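PDB 3T7V: 3-methylornithine synthase from Methanosarcina barkeri, which isomerises L-lysine to (3R)-3-methyl-D-ornithine by a radical mechanism using a [4Fe-4S] cluster and S-adenosylmethionine, a step in pyrrolysine biosynthesis. Local coordinates for residues A[61-66]-A[101-106]; A[109-114]-A[133-138]; A[295-300]-A[325-330]. All coordinates share one frame; numbering follows the deposited sequence.

Contact 1 (A[61-66]-A[101-106]). With MD0 (5-amino-D-isoleucine), chain D.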
# COMPACT_ATOMS: atom_id res chain seq x y z
N LEU A 61 -6.37 6.98 -7.94
CA LEU A 61 -5.49 6.14 -8.79
C LEU A 61 -4.03 6.48 -8.50
O LEU A 61 -3.62 7.65 -8.62
CB LEU A 61 -5.77 6.35 -10.25
CG LEU A 61 -7.21 6.13 -10.66
CD1 LEU A 61 -7.46 6.62 -12.10
CD2 LEU A 61 -7.57 4.65 -10.51
N ASN A 62 -3.21 5.49 -8.11
CA ASN A 62 -1.78 5.74 -7.71
C ASN A 62 -0.90 4.92 -8.62
O ASN A 62 -1.07 3.66 -8.73
CB ASN A 62 -1.63 5.23 -6.26
CG ASN A 62 -0.34 5.68 -5.57
OD1 ASN A 62 0.37 6.53 -6.02
ND2 ASN A 62 -0.13 5.11 -4.37
N CYS A 63 -0.01 5.60 -9.32
CA CYS A 63 0.99 4.86 -10.15
C CYS A 63 2.13 4.37 -9.30
O CYS A 63 2.51 5.01 -8.35
CB CYS A 63 1.51 5.82 -11.14
SG CYS A 63 2.60 5.12 -12.38
N PHE A 64 2.66 3.22 -9.60
CA PHE A 64 3.76 2.66 -8.82
C PHE A 64 5.01 2.63 -9.66
O PHE A 64 5.07 1.97 -10.73
CB PHE A 64 3.35 1.21 -8.48
CG PHE A 64 4.39 0.49 -7.64
CD1 PHE A 64 4.70 1.01 -6.38
CD2 PHE A 64 5.06 -0.64 -8.09
CE1 PHE A 64 5.67 0.42 -5.56
CE2 PHE A 64 6.04 -1.25 -7.27
CZ PHE A 64 6.33 -0.71 -6.03
N ILE A 65 6.05 3.30 -9.20
CA ILE A 65 7.37 3.36 -9.87
C ILE A 65 8.42 2.81 -8.95
O ILE A 65 8.92 3.51 -8.03
CB ILE A 65 7.74 4.79 -10.28
CG1 ILE A 65 6.62 5.42 -11.18
CG2 ILE A 65 9.10 4.79 -11.03
CD1 ILE A 65 6.96 6.87 -11.55
N TYR A 66 8.76 1.55 -9.21
CA TYR A 66 9.78 0.85 -8.40
C TYR A 66 11.10 1.15 -9.10
O TYR A 66 11.43 0.55 -10.12
CB TYR A 66 9.44 -0.64 -8.43
CG TYR A 66 10.08 -1.50 -7.36
CD1 TYR A 66 11.02 -1.04 -6.45
CD2 TYR A 66 9.72 -2.84 -7.31
CE1 TYR A 66 11.52 -1.85 -5.44
CE2 TYR A 66 10.24 -3.68 -6.32
CZ TYR A 66 11.14 -3.16 -5.43
OH TYR A 66 11.63 -4.08 -4.50
N LYS A 101 7.38 11.01 -18.62
CA LYS A 101 6.69 11.57 -19.81
C LYS A 101 5.44 10.73 -20.09
O LYS A 101 4.42 11.28 -20.55
CB LYS A 101 7.61 11.57 -21.00
CG LYS A 101 8.61 12.71 -20.84
CD LYS A 101 9.50 12.88 -22.09
CE LYS A 101 10.79 13.65 -21.81
NZ LYS A 101 11.56 13.73 -23.12
N THR A 102 5.48 9.42 -19.81
CA THR A 102 4.38 8.58 -20.16
C THR A 102 3.23 8.74 -19.16
O THR A 102 2.14 8.26 -19.42
CB THR A 102 4.76 7.05 -20.25
OG1 THR A 102 5.13 6.53 -18.97
CG2 THR A 102 5.93 6.84 -21.14
N LEU A 103 3.48 9.40 -18.01
CA LEU A 103 2.50 9.52 -16.94
C LEU A 103 1.74 10.85 -17.04
O LEU A 103 0.62 11.01 -16.47
CB LEU A 103 3.20 9.48 -15.55
CG LEU A 103 3.84 8.12 -15.35
CD1 LEU A 103 4.49 8.12 -14.02
CD2 LEU A 103 2.85 6.98 -15.52
N LYS A 104 2.35 11.82 -17.75
CA LYS A 104 1.77 13.20 -17.73
C LYS A 104 0.42 13.17 -18.41
O LYS A 104 0.31 12.75 -19.57
CB LYS A 104 2.72 14.13 -18.49
CG LYS A 104 4.00 14.34 -17.69
CD LYS A 104 4.97 15.24 -18.50
CE LYS A 104 6.33 15.19 -17.83
NZ LYS A 104 7.27 16.11 -18.51
N GLY A 105 -0.55 13.69 -17.67
CA GLY A 105 -1.94 13.75 -18.17
C GLY A 105 -2.64 12.41 -18.32
O GLY A 105 -3.69 12.36 -18.93
N ALA A 106 -2.13 11.34 -17.70
CA ALA A 106 -2.73 10.04 -17.81
C ALA A 106 -3.90 9.88 -16.89
O ALA A 106 -4.72 8.98 -17.16
CB ALA A 106 -1.71 8.90 -17.57
C MD0 D . 1.34 -1.63 -4.11
N MD0 D . 3.08 -2.75 -5.38
O MD0 D . 0.74 -0.56 -3.91
CA MD0 D . 2.77 -1.58 -4.56
CB MD0 D . 3.73 -1.52 -3.33
CD MD0 D . 4.65 0.27 -1.71
NE MD0 D . 4.35 1.56 -1.11
CG MD0 D . 3.50 -0.16 -2.60
CG2 MD0 D . 3.55 -2.69 -2.33
OXT MD0 D . 0.83 -2.74 -3.95
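L103 reaches C63 and I65 through its two methyls. CD2 of L103 meets C63 SG at 3.7 Å; CD1 of L103 meets I65 CD1 tip to tip, also at 3.7 Å, and stands only slightly farther, 3.9 Å, from the same C63 SG. No hydrogen bond crosses between the segments, so their mutual contact is apolar. A chi1 of -174° swings the C63 thiol away from its amide nitrogen, toward L103; F108, from the loop that follows the turn, touches both residues. A type II turn runs from L103 to A106, evidenced by A106 N bonding L103 O at 3.0 Å and by the positive phi of G105 (68°), which suits a glycine. On the inner side of strand 58-68, between C63 and I65, the ring of F64 holds one face to the bound 5-amino-D-isoleucine. MD0 CA sits 3.6 Å above the ring plane, offset toward the rim, and MD0 CB comes to 3.5 Å from F64 CE1. One strand thus packs on a helix with one side and lines the ligand pocket with the other. Strand 58-68, helix 93-103 and the parallel strand 110-115 form the first beta-alpha-beta crossover of the radical SAM TIM barrel.

Contact 2 (A[109-114]-A[133-138]); sequences HMVDLT and QIVKEE. With MD0 (5-amino-D-isoleucine), chain D.
The backbones of strand 110-115 and helix 126-139 come closest at L113 and V135, whose CA atoms are 9.0 Å apart, and no hydrogen bond spans that gap. It is bridged by aliphatic side chains: L113 CD1 points into the fork of V135, standing 4.1 Å from V135 CB and equally far from both its methyls. V111 adds a looser approach, its CG2 at 4.3 Å from V135 CG1. V135 also touches I96, which brings helix 93-103 against the same residue. On the helix's outer side, one turn is tied by Q133 NE2 to E137 OE2, a nearly straight bond (169°) in the amide plane of Q133 but approaching from above the carboxylate plane. This is the layering of a TIM barrel, with V111 and L113 turned to the helical shell and D112 and T114 to the central pocket. Extended from the backbone by a chi1 of 178°, D112 enters that pocket, and its OD2 accepts a hydrogen bond from MD0 NE at 2.9 Å. OD1 of D112 is engaged by S146 OG and, weakly, by T114 OG1. With an alanine here, the terminal amine of the ligand would probably be left without its carboxylate mate, and the S146 hydroxyl without this acceptor. T114 borders S-adenosylmethionine as well.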
# COMPACT_ATOMS: atom_id res chain seq x y z
N HIS A 109 -3.78 10.36 -9.68
CA HIS A 109 -3.82 11.30 -8.55
C HIS A 109 -2.54 11.41 -7.77
O HIS A 109 -2.29 12.46 -7.16
CB HIS A 109 -4.95 10.91 -7.55
CG HIS A 109 -6.29 10.88 -8.19
ND1 HIS A 109 -6.80 9.72 -8.72
CD2 HIS A 109 -7.20 11.87 -8.45
CE1 HIS A 109 -7.97 9.99 -9.32
NE2 HIS A 109 -8.22 11.30 -9.14
N MET A 110 -1.67 10.41 -7.89
CA MET A 110 -0.46 10.37 -7.08
C MET A 110 0.47 9.39 -7.77
O MET A 110 0.01 8.48 -8.53
CB MET A 110 -0.80 9.88 -5.67
CG MET A 110 0.48 9.89 -4.73
SD MET A 110 0.05 9.98 -2.97
CE MET A 110 -0.86 8.47 -2.84
N VAL A 111 1.78 9.55 -7.55
CA VAL A 111 2.78 8.54 -7.97
C VAL A 111 3.54 8.07 -6.75
O VAL A 111 3.86 8.90 -5.89
CB VAL A 111 3.73 9.12 -9.03
CG1 VAL A 111 2.99 9.47 -10.29
CG2 VAL A 111 4.52 10.31 -8.54
N ASP A 112 3.74 6.77 -6.65
CA ASP A 112 4.54 6.15 -5.53
C ASP A 112 5.94 5.77 -5.95
O ASP A 112 6.05 4.88 -6.83
CB ASP A 112 3.74 4.97 -4.96
CG ASP A 112 4.43 4.21 -3.88
OD1 ASP A 112 5.54 4.58 -3.40
OD2 ASP A 112 3.83 3.17 -3.42
N LEU A 113 6.93 6.52 -5.51
CA LEU A 113 8.35 6.26 -5.91
C LEU A 113 8.89 5.32 -4.81
O LEU A 113 9.00 5.69 -3.63
CB LEU A 113 9.17 7.57 -5.86
CG LEU A 113 8.67 8.65 -6.80
CD1 LEU A 113 9.49 9.90 -6.55
CD2 LEU A 113 8.75 8.12 -8.22
N THR A 114 9.14 4.07 -5.20
CA THR A 114 9.51 3.02 -4.27
C THR A 114 10.88 2.46 -4.61
O THR A 114 11.25 2.30 -5.79
CB THR A 114 8.46 1.89 -4.36
OG1 THR A 114 7.23 2.38 -3.82
CG2 THR A 114 8.85 0.64 -3.48
N GLN A 133 13.07 15.66 -6.40
CA GLN A 133 12.95 16.99 -7.00
C GLN A 133 12.66 16.84 -8.49
O GLN A 133 11.81 17.54 -9.02
CB GLN A 133 14.26 17.74 -6.79
CG GLN A 133 14.25 19.13 -7.47
CD GLN A 133 15.55 19.89 -7.30
OE1 GLN A 133 16.37 19.55 -6.50
NE2 GLN A 133 15.77 20.88 -8.13
N ILE A 134 13.36 15.96 -9.21
CA ILE A 134 13.17 15.80 -10.65
C ILE A 134 11.82 15.30 -10.95
O ILE A 134 11.15 15.82 -11.87
CB ILE A 134 14.29 14.91 -11.27
CG1 ILE A 134 15.60 15.70 -11.27
CG2 ILE A 134 13.91 14.46 -12.68
CD1 ILE A 134 16.82 14.85 -11.46
N VAL A 135 11.36 14.27 -10.23
CA VAL A 135 10.01 13.80 -10.49
C VAL A 135 8.93 14.86 -10.19
O VAL A 135 7.95 15.01 -10.94
CB VAL A 135 9.73 12.50 -9.66
CG1 VAL A 135 8.26 12.08 -9.84
CG2 VAL A 135 10.72 11.38 -10.13
N LYS A 136 9.08 15.64 -9.11
CA LYS A 136 8.09 16.67 -8.78
C LYS A 136 8.12 17.74 -9.89
O LYS A 136 7.07 18.23 -10.31
CB LYS A 136 8.41 17.29 -7.43
CG LYS A 136 7.27 18.14 -6.89
CD LYS A 136 6.17 17.23 -6.36
CE LYS A 136 5.13 18.08 -5.72
NZ LYS A 136 4.13 17.14 -5.03
N GLU A 137 9.33 18.10 -10.36
CA GLU A 137 9.42 19.11 -11.44
C GLU A 137 8.78 18.62 -12.75
O GLU A 137 8.18 19.42 -13.48
CB GLU A 137 10.89 19.44 -11.70
CG GLU A 137 11.54 20.34 -10.66
CD GLU A 137 13.03 20.52 -10.96
OE1 GLU A 137 13.61 19.85 -11.91
OE2 GLU A 137 13.63 21.32 -10.21
N GLU A 138 8.92 17.32 -13.04
CA GLU A 138 8.36 16.72 -14.26
C GLU A 138 6.88 16.59 -14.17
O GLU A 138 6.15 16.93 -15.13
CB GLU A 138 8.94 15.31 -14.52
CG GLU A 138 10.40 15.34 -14.97
CD GLU A 138 10.64 16.07 -16.29
OE1 GLU A 138 11.69 16.72 -16.39
OE2 GLU A 138 9.77 16.05 -17.23
C MD0 D . 1.34 -1.63 -4.11
N MD0 D . 3.08 -2.75 -5.38
O MD0 D . 0.74 -0.56 -3.91
CA MD0 D . 2.77 -1.58 -4.56
CB MD0 D . 3.73 -1.52 -3.33
CD MD0 D . 4.65 0.27 -1.71
NE MD0 D . 4.35 1.56 -1.11
CG MD0 D . 3.50 -0.16 -2.60
CG2 MD0 D . 3.55 -2.69 -2.33
OXT MD0 D . 0.83 -2.74 -3.95

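Contact 3 (A[295-300]-A[325-330]). With MD0 (5-amino-D-isoleucine), chain D.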
# COMPACT_ATOMS: atom_id res chain seq x y z
N ASN A 295 -10.82 2.35 -1.65
CA ASN A 295 -11.16 3.59 -2.43
C ASN A 295 -10.02 4.14 -3.29
O ASN A 295 -10.16 5.20 -3.84
CB ASN A 295 -11.81 4.65 -1.52
CG ASN A 295 -10.84 5.21 -0.47
OD1 ASN A 295 -9.83 4.67 -0.21
ND2 ASN A 295 -11.20 6.27 0.15
N ILE A 296 -8.87 3.48 -3.28
CA ILE A 296 -7.73 3.91 -4.11
C ILE A 296 -7.12 2.68 -4.75
O ILE A 296 -6.89 1.66 -4.07
CB ILE A 296 -6.71 4.79 -3.30
CG1 ILE A 296 -5.48 5.14 -4.16
CG2 ILE A 296 -6.24 4.09 -1.99
CD1 ILE A 296 -4.70 6.30 -3.47
N VAL A 297 -6.79 2.75 -6.00
CA VAL A 297 -6.24 1.60 -6.73
C VAL A 297 -4.71 1.89 -6.85
O VAL A 297 -4.32 3.01 -7.18
CB VAL A 297 -6.82 1.42 -8.12
CG1 VAL A 297 -6.22 0.21 -8.84
CG2 VAL A 297 -8.34 1.22 -8.05
N THR A 298 -3.91 0.89 -6.42
CA THR A 298 -2.47 1.06 -6.39
C THR A 298 -1.81 -0.08 -7.17
O THR A 298 -2.45 -1.04 -7.59
CB THR A 298 -1.93 1.07 -4.94
OG1 THR A 298 -2.02 -0.25 -4.37
CG2 THR A 298 -2.67 2.11 -4.05
N SER A 299 -0.51 0.11 -7.37
CA SER A 299 0.29 -0.87 -8.13
C SER A 299 -0.10 -0.85 -9.61
O SER A 299 0.03 -1.84 -10.35
CB SER A 299 0.27 -2.30 -7.58
OG SER A 299 1.63 -2.88 -7.74
N ILE A 300 -0.58 0.32 -10.06
CA ILE A 300 -0.83 0.56 -11.48
C ILE A 300 0.53 0.92 -12.06
O ILE A 300 1.24 1.77 -11.54
CB ILE A 300 -1.81 1.74 -11.67
CG1 ILE A 300 -3.10 1.48 -10.86
CG2 ILE A 300 -2.05 1.91 -13.17
CD1 ILE A 300 -4.06 2.67 -10.96
N LYS A 325 -5.49 2.72 -18.21
CA LYS A 325 -6.65 2.69 -19.11
C LYS A 325 -7.49 1.39 -18.82
O LYS A 325 -8.75 1.44 -18.83
CB LYS A 325 -6.18 2.80 -20.56
CG LYS A 325 -5.61 4.16 -20.94
CD LYS A 325 -5.26 4.04 -22.45
CE LYS A 325 -4.17 4.96 -22.97
NZ LYS A 325 -4.70 6.29 -23.35
N SER A 326 -6.82 0.25 -18.51
CA SER A 326 -7.58 -0.99 -18.20
C SER A 326 -8.26 -0.86 -16.87
O SER A 326 -9.36 -1.37 -16.68
CB SER A 326 -6.74 -2.24 -18.19
OG SER A 326 -6.04 -2.33 -19.36
N VAL A 327 -7.57 -0.26 -15.89
CA VAL A 327 -8.22 0.03 -14.61
C VAL A 327 -9.47 0.90 -14.76
O VAL A 327 -10.52 0.54 -14.21
CB VAL A 327 -7.23 0.72 -13.63
CG1 VAL A 327 -7.94 1.27 -12.36
CG2 VAL A 327 -6.14 -0.24 -13.16
N VAL A 328 -9.38 1.99 -15.53
CA VAL A 328 -10.52 2.90 -15.61
C VAL A 328 -11.67 2.22 -16.35
O VAL A 328 -12.84 2.44 -16.00
CB VAL A 328 -10.08 4.23 -16.26
CG1 VAL A 328 -11.33 5.08 -16.58
CG2 VAL A 328 -9.15 5.01 -15.35
N ARG A 329 -11.35 1.42 -17.37
CA ARG A 329 -12.40 0.64 -18.12
C ARG A 329 -13.13 -0.24 -17.13
O ARG A 329 -14.37 -0.34 -17.18
CB ARG A 329 -11.73 -0.22 -19.20
CG ARG A 329 -12.67 -1.23 -19.88
CD ARG A 329 -12.01 -1.98 -21.05
NE ARG A 329 -12.93 -2.99 -21.60
CZ ARG A 329 -12.65 -3.84 -22.60
NH1 ARG A 329 -13.58 -4.70 -23.01
NH2 ARG A 329 -11.44 -3.85 -23.17
N ARG A 330 -12.37 -0.96 -16.25
CA ARG A 330 -13.03 -1.87 -15.33
C ARG A 330 -13.85 -1.05 -14.29
O ARG A 330 -14.94 -1.49 -13.90
CB ARG A 330 -12.02 -2.81 -14.65
CG ARG A 330 -12.66 -3.86 -13.75
CD ARG A 330 -13.42 -4.93 -14.55
NE ARG A 330 -12.47 -5.52 -15.50
CZ ARG A 330 -11.82 -6.67 -15.31
NH1 ARG A 330 -12.00 -7.37 -14.20
NH2 ARG A 330 -10.96 -7.11 -16.23
C MD0 D . 1.34 -1.63 -4.11
N MD0 D . 3.08 -2.75 -5.38
O MD0 D . 0.74 -0.56 -3.91
CA MD0 D . 2.77 -1.58 -4.56
CB MD0 D . 3.73 -1.52 -3.33
CD MD0 D . 4.65 0.27 -1.71
NE MD0 D . 4.35 1.56 -1.11
CG MD0 D . 3.50 -0.16 -2.60
CG2 MD0 D . 3.55 -2.69 -2.33
OXT MD0 D . 0.83 -2.74 -3.95
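V327 seats helix 324-334 on V297 and I300 of strand 296-300, the eighth barrel strand, which pairs in parallel with the first, 58-68. The two methyls of V327 divide the work: CG1 meets V297 CG1 tip to tip at 4.1 Å, while V327 CG2 lies 4.2 Å from I300 CG1 and is approached at a slant. This division follows from a chi1 of 170°, which sets CG1 anti to the backbone N and CG2 anti to the carbonyl carbon. L61 of strand 58-68 also touches V327, so the valine spans two strands. V297 and I300 are three positions apart yet both face the helix, and the two residues between them both serve the ligand. The irregularity lies at S299, whose phi and psi of 69° and 27° are left-handed and break the regular extended course. This is consistent with two consecutive hydroxyls reaching the amino-acid end of MD0: T298 OG1 donates to MD0 O at 2.8 Å, and S299 OG accepts from MD0 N at 2.8 Å. S277 and R235 contribute further bonds to the ligand. T298 and S299, bonding the carboxylate and alpha-amino group while V297 and I300 pack on the helix behind, form one wall of the TIM-barrel ligand pocket.

The three contacts belong to one parallel sheet with strand 58-68 of contact 1 in the middle. Its C63 O accepts from D112 N of contact 2 at 2.7 Å, and on its other edge F64 N lies 2.8 Å from I300 O of contact 3, both probable hydrogen bonds. Contacts 2 and 3, centres about 18 Å apart, do not touch; the centre of contact 1 lies about 8 Å and 11 Å from theirs. Away from the ligand, K104 NZ and E138 OE2 join contacts 1 and 2 by a 2.8 Å salt bridge. All three strands meet at MD0: contact 2 binds its side-chain amine, contact 3 its amino-acid end, and F64 of contact 1 lies over CA and CB.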